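Local coordinates for putative iron binding protein (Bordetella pertussis Tohama I, PDB 1Y9U), which binds ferric iron through tyrosine side chains and probably serves as the periplasmic solute-binding protein of a bacterial iron uptake system, at residues A[7-12]-A[55-60]; A[14-19]-A[36-41]. All coordinates share one frame; numbering follows the deposited sequence.

Both contacts belong to the parallel part of the mixed sheet, in the lobe that holds the N-terminus, and their centres lie about 11 Å apart. Contact 1 joins strand 7-12 to the segment leading into strand 58-62; contact 2 packs the loop after strand 7-12 against the end of strand 33-38. Along the chain contact 2 is nested inside the loop that contact 1 closes, and strand 7-12 pairs with both partner strands, Leu10 O probably accepting from Val37 N. Leu10 also packs on Ile19. Contact 1 is buried away from the iron-binding tyrosines, whereas the loop of contact 2 brings Arg14 near Tyr199 and Tyr143.

Contact 1 (A[7-12]-A[55-60]); sequences EVSLYT and PADVLM
Tyr11 bonds to both Val58 and Met60 through its backbone, in a parallel register that sets Leu10 beside Val58, Tyr11 beside Leu59 and Thr12 beside Met60. Its N donates to Val58 O at 2.9 Å, almost straight on to the carbonyl, and its O receives Met60 N. Two residues earlier Ser9 O is gripped twice, by Val58 N and by Asp57 N, the latter lying in the carbonyl plane.

The aspartate adds a side-chain bond. Its CG stands beside its own backbone N (chi1 -72°), and OD2 takes the N-H of Ser9 at 2.8 Å through the anti lone pair; OD1 is held by Asn250 N. A water links Ser9 OG, Pro55 O and OD2, while Asn35 also bonds Ser9 OG.

Among the apolar contacts, the methyl CB of Ala56 sits over the centre of the Tyr11 ring, 3.5 Å from the centroid and 7° off the normal, a CH-pi contact. The phenol OH reaches Pro55 CD at 3.4 Å and is bonded to Glu50 of helix 43-50. On the other face of the sheet, Leu10 CD1 meets Val58 CG1 at 3.6 Å and extends to Met60 CB. Thr12 OG1 lies alongside Met60 SD and accepts a hydrogen bond from Arg14 N.

With helix 43-50 on the Tyr11 face and helix 251-261 on the Val58 face, these paired strands form part of the alpha/beta core of a periplasmic binding protein lobe.

Contact 2 (A[14-19]-A[36-41]); sequences REPKLI and TVFVKD
Pro16 packs against Phe38 where the loop after strand 7-12 turns into helix 20-30, within a beta-alpha-beta crossover: strand 7-12, helix 20-30 and the parallel strand 33-38. No hydrogen bond spans the two segments, and the contact rests on side-chain packing.

In the packed part the Pro16 and Phe38 side chains cross at about a right angle. Pro16 CD lies over a face of the Phe38 ring, 4.0 Å from the centroid and 30° off the normal, a CH-pi contact displaced toward CD1. Phe38 points CG anti to its backbone N (chi1 177°), which brings the ring up to the proline. Beside it, Pro16 CB touches the methyl CG2 of Thr36 at 3.9 Å. Leu18 N bonds to Glu15 O and Ile19 N to Pro16 O within the loop, and Ile19, at the N-cap position, packs on Leu10, Thr12 and Met60. On the buried side of the loop, Arg14 forms a salt bridge with Glu276; its side chain lies about 6 Å from that of Tyr199, an iron ligand in another structure of this protein, though no iron is bound here.

Glu15, by contrast, is exposed and buries less against the strand than Pro16 does. Its chain, bent at chi2, passes obliquely by Phe38. On this exposed side the carboxylate plane stands 87° to the Phe38 ring, with Glu15 OE1 3.3 Å from Phe38 CZ.

Contact 1 (A[7-12]-A[55-60])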
loop_
_atom_site.group_PDB
_atom_site.type_symbol
_atom_site.label_atom_id
_atom_site.label_comp_id
_atom_site.label_asym_id
_atom_site.label_seq_id
_atom_site.Cartn_x
_atom_site.Cartn_y
_atom_site.Cartn_z
ATOM N N GLU A 7 13.389 -21.855 -15.890
ATOM C CA GLU A 7 13.295 -20.404 -15.646
ATOM C C GLU A 7 11.882 -19.854 -15.396
ATOM O O GLU A 7 10.860 -20.499 -15.644
ATOM C CB GLU A 7 13.960 -19.616 -16.798
ATOM C CG GLU A 7 13.236 -19.724 -18.127
ATOM C CD GLU A 7 13.839 -18.859 -19.226
ATOM O OE1 GLU A 7 14.867 -18.187 -19.001
ATOM O OE2 GLU A 7 13.256 -18.857 -20.328
ATOM N N VAL A 8 11.863 -18.614 -14.913
ATOM C CA VAL A 8 10.633 -17.874 -14.653
ATOM C C VAL A 8 10.972 -16.391 -14.771
ATOM O O VAL A 8 12.007 -15.937 -14.276
ATOM C CB VAL A 8 10.052 -18.222 -13.249
ATOM C CG1 VAL A 8 10.949 -17.738 -12.112
ATOM C CG2 VAL A 8 8.637 -17.714 -13.093
ATOM N N SER A 9 10.081 -15.650 -15.417
ATOM C CA SER A 9 10.287 -14.226 -15.632
ATOM C C SER A 9 9.314 -13.379 -14.803
ATOM O O SER A 9 8.111 -13.470 -14.950
ATOM C CB SER A 9 10.165 -13.878 -17.118
ATOM O OG SER A 9 11.201 -14.508 -17.853
ATOM N N LEU A 10 9.881 -12.546 -13.941
ATOM C CA LEU A 10 9.102 -11.630 -13.099
ATOM C C LEU A 10 9.153 -10.237 -13.684
ATOM O O LEU A 10 10.209 -9.628 -13.705
ATOM C CB LEU A 10 9.682 -11.613 -11.693
ATOM C CG LEU A 10 9.040 -10.611 -10.710
ATOM C CD1 LEU A 10 7.586 -10.955 -10.425
ATOM C CD2 LEU A 10 9.853 -10.554 -9.427
ATOM N N TYR A 11 8.018 -9.747 -14.157
ATOM C CA TYR A 11 7.902 -8.350 -14.577
ATOM C C TYR A 11 7.397 -7.568 -13.372
ATOM O O TYR A 11 6.315 -7.855 -12.873
ATOM C CB TYR A 11 6.892 -8.190 -15.715
ATOM C CG TYR A 11 7.365 -8.577 -17.113
ATOM C CD1 TYR A 11 8.239 -9.640 -17.331
ATOM C CD2 TYR A 11 6.899 -7.885 -18.217
ATOM C CE1 TYR A 11 8.635 -9.981 -18.612
ATOM C CE2 TYR A 11 7.293 -8.228 -19.494
ATOM C CZ TYR A 11 8.158 -9.263 -19.677
ATOM O OH TYR A 11 8.537 -9.601 -20.955
ATOM N N THR A 12 8.161 -6.566 -12.941
ATOM C CA THR A 12 7.880 -5.851 -11.697
ATOM C C THR A 12 8.045 -4.356 -11.832
ATOM O O THR A 12 9.017 -3.891 -12.405
ATOM C CB THR A 12 8.784 -6.359 -10.574
ATOM O OG1 THR A 12 8.600 -5.542 -9.399
ATOM C CG2 THR A 12 10.283 -6.287 -10.957
ATOM N N PRO A 55 7.229 -13.141 -22.717
ATOM C CA PRO A 55 7.930 -13.989 -21.744
ATOM C C PRO A 55 7.439 -13.853 -20.303
ATOM O O PRO A 55 7.866 -14.639 -19.465
ATOM C CB PRO A 55 9.374 -13.482 -21.792
ATOM C CG PRO A 55 9.472 -12.632 -22.970
ATOM C CD PRO A 55 8.125 -12.112 -23.265
ATOM N N ALA A 56 6.613 -12.856 -20.006
ATOM C CA ALA A 56 6.211 -12.619 -18.610
ATOM C C ALA A 56 5.495 -13.824 -17.998
ATOM O O ALA A 56 4.559 -14.376 -18.587
ATOM C CB ALA A 56 5.313 -11.403 -18.523
ATOM N N ASP A 57 5.925 -14.189 -16.792
ATOM C CA ASP A 57 5.295 -15.251 -16.016
ATOM C C ASP A 57 4.468 -14.706 -14.852
ATOM O O ASP A 57 3.331 -15.115 -14.650
ATOM C CB ASP A 57 6.359 -16.230 -15.491
ATOM C CG ASP A 57 6.932 -17.097 -16.581
ATOM O OD1 ASP A 57 6.116 -17.705 -17.295
ATOM O OD2 ASP A 57 8.156 -17.231 -16.745
ATOM N N VAL A 58 5.075 -13.813 -14.079
ATOM C CA VAL A 58 4.445 -13.199 -12.912
ATOM C C VAL A 58 4.558 -11.683 -13.063
ATOM O O VAL A 58 5.615 -11.177 -13.421
ATOM C CB VAL A 58 5.139 -13.651 -11.611
ATOM C CG1 VAL A 58 4.567 -12.926 -10.399
ATOM C CG2 VAL A 58 5.003 -15.158 -11.432
ATOM N N LEU A 59 3.454 -10.991 -12.791
ATOM C CA LEU A 59 3.361 -9.535 -12.844
ATOM C C LEU A 59 3.252 -9.036 -11.413
ATOM O O LEU A 59 2.401 -9.499 -10.683
ATOM C CB LEU A 59 2.115 -9.127 -13.610
ATOM C CG LEU A 59 1.943 -9.760 -14.982
ATOM C CD1 LEU A 59 0.722 -9.173 -15.652
ATOM C CD2 LEU A 59 3.184 -9.538 -15.805
ATOM N N MET A 60 4.123 -8.115 -11.032
ATOM C CA MET A 60 4.166 -7.577 -9.663
ATOM C C MET A 60 4.067 -6.046 -9.711
ATOM O O MET A 60 4.814 -5.399 -10.463
ATOM C CB MET A 60 5.491 -7.972 -9.012
ATOM C CG MET A 60 5.757 -7.355 -7.648
ATOM S SD MET A 60 7.339 -7.839 -6.943
ATOM C CE MET A 60 6.906 -9.386 -6.356
HETATM O O HOH W 1 9.941 -16.370 -19.207
#

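Contact 2 (A[14-19]-A[36-41])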
loop_
_atom_site.group_PDB
_atom_site.type_symbol
_atom_site.label_atom_id
_atom_site.label_comp_id
_atom_site.label_asym_id
_atom_site.label_seq_id
_atom_site.Cartn_x
_atom_site.Cartn_y
_atom_site.Cartn_z
ATOM N N ARG A 14 8.135 -2.709 -8.994
ATOM C CA ARG A 14 8.898 -2.481 -7.765
ATOM C C ARG A 14 10.386 -2.627 -8.036
ATOM O O ARG A 14 10.790 -3.603 -8.687
ATOM C CB ARG A 14 8.489 -3.492 -6.685
ATOM C CG ARG A 14 7.008 -3.536 -6.408
ATOM C CD ARG A 14 6.702 -3.851 -4.948
ATOM N NE ARG A 14 6.898 -2.643 -4.134
ATOM C CZ ARG A 14 6.535 -2.529 -2.860
ATOM N NH1 ARG A 14 6.005 -3.554 -2.208
ATOM N NH2 ARG A 14 6.720 -1.397 -2.230
ATOM N N GLU A 15 11.198 -1.727 -7.471
ATOM C CA GLU A 15 12.637 -1.670 -7.763
ATOM C C GLU A 15 13.180 -3.056 -7.464
ATOM O O GLU A 15 12.917 -3.581 -6.381
ATOM C CB GLU A 15 13.416 -0.661 -6.876
ATOM C CG GLU A 15 12.976 0.808 -6.799
ATOM C CD GLU A 15 12.696 1.488 -8.136
ATOM O OE1 GLU A 15 11.530 1.417 -8.598
ATOM O OE2 GLU A 15 13.623 2.140 -8.705
ATOM N N PRO A 16 13.921 -3.665 -8.387
ATOM C CA PRO A 16 14.497 -4.993 -8.134
ATOM C C PRO A 16 15.281 -5.123 -6.816
ATOM O O PRO A 16 15.393 -6.232 -6.293
ATOM C CB PRO A 16 15.416 -5.236 -9.347
ATOM C CG PRO A 16 15.288 -4.053 -10.248
ATOM C CD PRO A 16 14.216 -3.175 -9.746
ATOM N N LYS A 17 15.812 -4.033 -6.267
ATOM C CA LYS A 17 16.592 -4.156 -5.036
ATOM C C LYS A 17 15.750 -4.446 -3.784
ATOM O O LYS A 17 16.262 -5.003 -2.825
ATOM C CB LYS A 17 17.504 -2.945 -4.828
ATOM C CG LYS A 17 18.724 -2.901 -5.772
ATOM C CD LYS A 17 19.431 -4.266 -5.996
ATOM C CE LYS A 17 18.992 -4.912 -7.316
ATOM N NZ LYS A 17 19.612 -6.237 -7.568
ATOM N N LEU A 18 14.461 -4.119 -3.812
ATOM C CA LEU A 18 13.521 -4.533 -2.761
ATOM C C LEU A 18 13.328 -6.053 -2.706
ATOM O O LEU A 18 12.910 -6.602 -1.680
ATOM C CB LEU A 18 12.142 -3.893 -2.995
ATOM C CG LEU A 18 12.042 -2.365 -2.900
ATOM C CD1 LEU A 18 10.662 -1.927 -3.358
ATOM C CD2 LEU A 18 12.341 -1.860 -1.485
ATOM N N ILE A 19 13.619 -6.729 -3.810
ATOM C CA ILE A 19 13.288 -8.144 -3.944
ATOM C C ILE A 19 14.444 -9.047 -4.374
ATOM O O ILE A 19 14.280 -10.247 -4.369
ATOM C CB ILE A 19 12.119 -8.326 -4.930
ATOM C CG1 ILE A 19 12.453 -7.714 -6.297
ATOM C CG2 ILE A 19 10.843 -7.726 -4.330
ATOM C CD1 ILE A 19 11.347 -7.845 -7.322
ATOM N N THR A 36 14.538 -11.092 -13.762
ATOM C CA THR A 36 13.897 -9.927 -13.163
ATOM C C THR A 36 13.848 -8.851 -14.227
ATOM O O THR A 36 14.894 -8.400 -14.698
ATOM C CB THR A 36 14.688 -9.420 -11.950
ATOM O OG1 THR A 36 14.750 -10.427 -10.927
ATOM C CG2 THR A 36 13.957 -8.249 -11.282
ATOM N N VAL A 37 12.638 -8.461 -14.610
ATOM C CA VAL A 37 12.396 -7.432 -15.615
ATOM C C VAL A 37 11.705 -6.243 -14.955
ATOM O O VAL A 37 10.517 -6.285 -14.664
ATOM C CB VAL A 37 11.555 -7.961 -16.789
ATOM C CG1 VAL A 37 11.270 -6.843 -17.799
ATOM C CG2 VAL A 37 12.279 -9.126 -17.483
ATOM N N PHE A 38 12.464 -5.167 -14.762
ATOM C CA PHE A 38 11.970 -3.960 -14.124
ATOM C C PHE A 38 11.211 -3.118 -15.147
ATOM O O PHE A 38 11.771 -2.724 -16.196
ATOM C CB PHE A 38 13.142 -3.189 -13.530
ATOM C CG PHE A 38 12.758 -1.874 -12.887
ATOM C CD1 PHE A 38 11.735 -1.798 -11.954
ATOM C CD2 PHE A 38 13.443 -0.709 -13.209
ATOM C CE1 PHE A 38 11.398 -0.591 -11.378
ATOM C CE2 PHE A 38 13.092 0.497 -12.631
ATOM C CZ PHE A 38 12.085 0.551 -11.712
ATOM N N VAL A 39 9.948 -2.845 -14.856
ATOM C CA VAL A 39 9.092 -2.024 -15.705
ATOM C C VAL A 39 8.615 -0.811 -14.895
ATOM O O VAL A 39 7.603 -0.874 -14.182
ATOM C CB VAL A 39 7.893 -2.831 -16.244
ATOM C CG1 VAL A 39 7.067 -1.998 -17.202
ATOM C CG2 VAL A 39 8.369 -4.134 -16.915
ATOM N N LYS A 40 9.352 0.292 -15.004
ATOM C CA LYS A 40 9.100 1.485 -14.178
ATOM C C LYS A 40 7.636 1.982 -14.263
ATOM O O LYS A 40 6.987 2.258 -13.241
ATOM C CB LYS A 40 10.102 2.601 -14.529
ATOM C CG LYS A 40 10.204 2.953 -16.029
ATOM C CD LYS A 40 11.595 2.691 -16.635
ATOM C CE LYS A 40 11.704 1.294 -17.276
ATOM N NZ LYS A 40 12.724 1.283 -18.360
ATOM N N ASP A 41 7.106 2.059 -15.475
ATOM C CA ASP A 41 5.684 2.351 -15.665
ATOM C C ASP A 41 5.154 1.697 -16.942
ATOM O O ASP A 41 5.927 1.184 -17.744
ATOM C CB ASP A 41 5.442 3.869 -15.669
ATOM C CG ASP A 41 4.372 4.289 -14.675
ATOM O OD1 ASP A 41 3.197 3.890 -14.859
ATOM O OD2 ASP A 41 4.613 4.999 -13.674
#